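Local atomic coordinates of halohydrin dehalogenase (Rhizobium radiobacter, PDB entry 4IY1), a protein that catalyses the dehalogenation of halohydrins, probably by closing vicinal haloalcohols to epoxides with release of halide, on a short-chain dehydrogenase/reductase scaffold. Residues Thr27-Asp32 with Ile52-Gln57. The protein carries 37 engineered substitutions. Residues are numbered along the deposited sequence; the frame is centred on the assembly and turned at random.
Sequences TVACHD and IPMSEQ. Engineered in segment 52-57: Ile52 (natural residue Lys).
Strands 27-30 and 52-53 run parallel, Ala29 beside Ile52 and Cys30 beside Pro53, joined by three backbone hydrogen bonds: Ile52 N to Val28 O (2.9 Å), Cys30 N to Ile52 O (3.0 Å) and Met54 N to Cys30 O (2.9 Å). The CA-H of Pro53 adds a contact to Cys30 O, which also accepts from Met54 N. Where the two strands begin, the engineered Ile52, natively lysine, crosses Thr27 methyl to methyl, CD1 on CG2 at 3.7 Å. CG1 stands beside the backbone N (chi1 -60°), and CD1 extends from it to this methyl. Met54, bent at chi2 and chi3, lays its CG near Ala29 CB on the sheet face that Ala29 and Ile52 share. Beyond Met54 the chains separate around a water that accepts from Asp32 N and lies within donating distance of Met54 O and Glu56 O. Gln57 reaches across beside the water: its folded side chain brings NE2 to Asp32 O at 3.0 Å, an almost straight bond, and to Ser55 O at 2.7 Å, both acceptors in the amide plane. Replaced by alanine, Gln57 would probably leave Asp32 O and Ser55 O without this shared donor, so that mainly the water would link the chains here. The CD2 and NE2 edge of the His31 ring lies near Glu56 O and Gln57 O, both close to its plane, while ND1 is hydrogen-bonded to Asn8 N. The pair belongs to the beta-alpha-beta unit of strand 27-30, helix 38-47 and strand 52-53 in the Rossmann-type sheet, with 52-53 outermost within the chain and 3-6 beyond 27-30. Helix 59-70 covers Ala29, Ile52 and Met54; on the other face helix 14-23 packs on Cys30 and helix 38-47 on Pro53.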
loop_
_atom_site.group_PDB
_atom_site.type_symbol
_atom_site.label_atom_id
_atom_site.label_comp_id
_atom_site.label_asym_id
_atom_site.label_seq_id
_atom_site.Cartn_x
_atom_site.Cartn_y
_atom_site.Cartn_z
ATOM N N THR B 27 22.952 -21.432 16.274
ATOM C CA THR B 27 23.353 -22.581 15.476
ATOM C C THR B 27 22.542 -22.642 14.182
ATOM O O THR B 27 21.336 -22.901 14.218
ATOM C CB THR B 27 23.128 -23.884 16.248
ATOM O OG1 THR B 27 23.757 -23.778 17.522
ATOM C CG2 THR B 27 23.717 -25.040 15.499
ATOM N N VAL B 28 23.228 -22.504 13.051
ATOM C CA VAL B 28 22.601 -22.335 11.758
ATOM C C VAL B 28 22.711 -23.568 10.881
ATOM O O VAL B 28 23.779 -23.859 10.335
ATOM C CB VAL B 28 23.206 -21.137 11.001
ATOM C CG1 VAL B 28 22.396 -20.835 9.739
ATOM C CG2 VAL B 28 23.240 -19.921 11.914
ATOM N N ALA B 29 21.570 -24.214 10.640
ATOM C CA ALA B 29 21.481 -25.256 9.623
ATOM C C ALA B 29 21.173 -24.655 8.267
ATOM O O ALA B 29 20.378 -23.709 8.161
ATOM C CB ALA B 29 20.431 -26.273 10.009
ATOM N N CYS B 30 21.831 -25.177 7.240
ATOM C CA CYS B 30 21.754 -24.613 5.897
ATOM C C CYS B 30 21.262 -25.652 4.923
ATOM O O CYS B 30 21.721 -26.805 4.931
ATOM C CB CYS B 30 23.122 -24.144 5.425
ATOM S SG CYS B 30 23.870 -22.893 6.472
ATOM N N HIS B 31 20.458 -25.197 3.977
ATOM C CA HIS B 31 19.960 -26.061 2.941
ATOM C C HIS B 31 20.387 -25.528 1.608
ATOM O O HIS B 31 20.565 -24.312 1.431
ATOM C CB HIS B 31 18.438 -26.185 3.055
ATOM C CG HIS B 31 17.727 -26.357 1.730
ATOM N ND1 HIS B 31 17.620 -25.363 0.830
ATOM C CD2 HIS B 31 17.082 -27.456 1.177
ATOM C CE1 HIS B 31 17.000 -25.820 -0.273
ATOM N NE2 HIS B 31 16.655 -27.094 -0.054
ATOM N N ASP B 32 20.675 -26.437 0.686
ATOM C CA ASP B 32 20.923 -26.062 -0.694
ATOM C C ASP B 32 20.699 -27.258 -1.596
ATOM O O ASP B 32 20.830 -28.422 -1.164
ATOM C CB ASP B 32 22.352 -25.543 -0.874
ATOM C CG ASP B 32 22.531 -24.806 -2.168
ATOM O OD1 ASP B 32 23.004 -25.407 -3.148
ATOM O OD2 ASP B 32 22.121 -23.639 -2.254
ATOM N N ILE B 52 26.080 -25.385 9.401
ATOM C CA ILE B 52 25.784 -26.816 9.420
ATOM C C ILE B 52 24.935 -27.246 8.215
ATOM O O ILE B 52 23.706 -27.322 8.310
ATOM C CB ILE B 52 25.052 -27.210 10.706
ATOM C CG1 ILE B 52 25.893 -26.894 11.921
ATOM C CG2 ILE B 52 24.716 -28.691 10.703
ATOM C CD1 ILE B 52 25.326 -27.490 13.184
ATOM N N PRO B 53 25.585 -27.518 7.071
ATOM C CA PRO B 53 24.838 -27.823 5.845
ATOM C C PRO B 53 24.151 -29.192 5.926
ATOM O O PRO B 53 24.636 -30.076 6.630
ATOM C CB PRO B 53 25.926 -27.830 4.764
ATOM C CG PRO B 53 27.167 -28.211 5.493
ATOM C CD PRO B 53 27.036 -27.696 6.906
ATOM N N MET B 54 23.014 -29.346 5.245
ATOM C CA MET B 54 22.239 -30.603 5.282
ATOM C C MET B 54 22.027 -31.147 3.875
ATOM O O MET B 54 21.927 -30.387 2.905
ATOM C CB MET B 54 20.875 -30.395 5.939
ATOM C CG MET B 54 20.884 -29.479 7.141
ATOM S SD MET B 54 21.382 -30.359 8.636
ATOM C CE MET B 54 19.903 -31.262 9.032
ATOM N N SER B 55 21.917 -32.467 3.766
ATOM C CA SER B 55 21.621 -33.091 2.481
ATOM C C SER B 55 20.136 -32.952 2.160
ATOM O O SER B 55 19.752 -32.820 0.995
ATOM C CB SER B 55 22.012 -34.573 2.508
ATOM O OG SER B 55 21.440 -35.218 3.643
ATOM N N GLU B 56 19.316 -32.972 3.209
ATOM C CA GLU B 56 17.856 -33.060 3.091
ATOM C C GLU B 56 17.307 -31.972 2.161
ATOM O O GLU B 56 17.768 -30.836 2.198
ATOM C CB GLU B 56 17.234 -32.926 4.478
ATOM C CG GLU B 56 17.227 -34.212 5.292
ATOM C CD GLU B 56 18.585 -34.587 5.882
ATOM O OE1 GLU B 56 18.768 -35.778 6.180
ATOM O OE2 GLU B 56 19.449 -33.716 6.106
ATOM N N GLN B 57 16.386 -32.340 1.277
ATOM C CA GLN B 57 15.945 -31.447 0.209
ATOM C C GLN B 57 14.535 -30.871 0.380
ATOM O O GLN B 57 14.280 -29.749 -0.036
ATOM C CB GLN B 57 16.046 -32.117 -1.153
ATOM C CG GLN B 57 17.469 -32.354 -1.611
ATOM C CD GLN B 57 18.259 -31.064 -1.711
ATOM O OE1 GLN B 57 18.055 -30.283 -2.626
ATOM N NE2 GLN B 57 19.207 -30.866 -0.796
HETATM O O HOH W 1 20.018 -29.137 1.561
#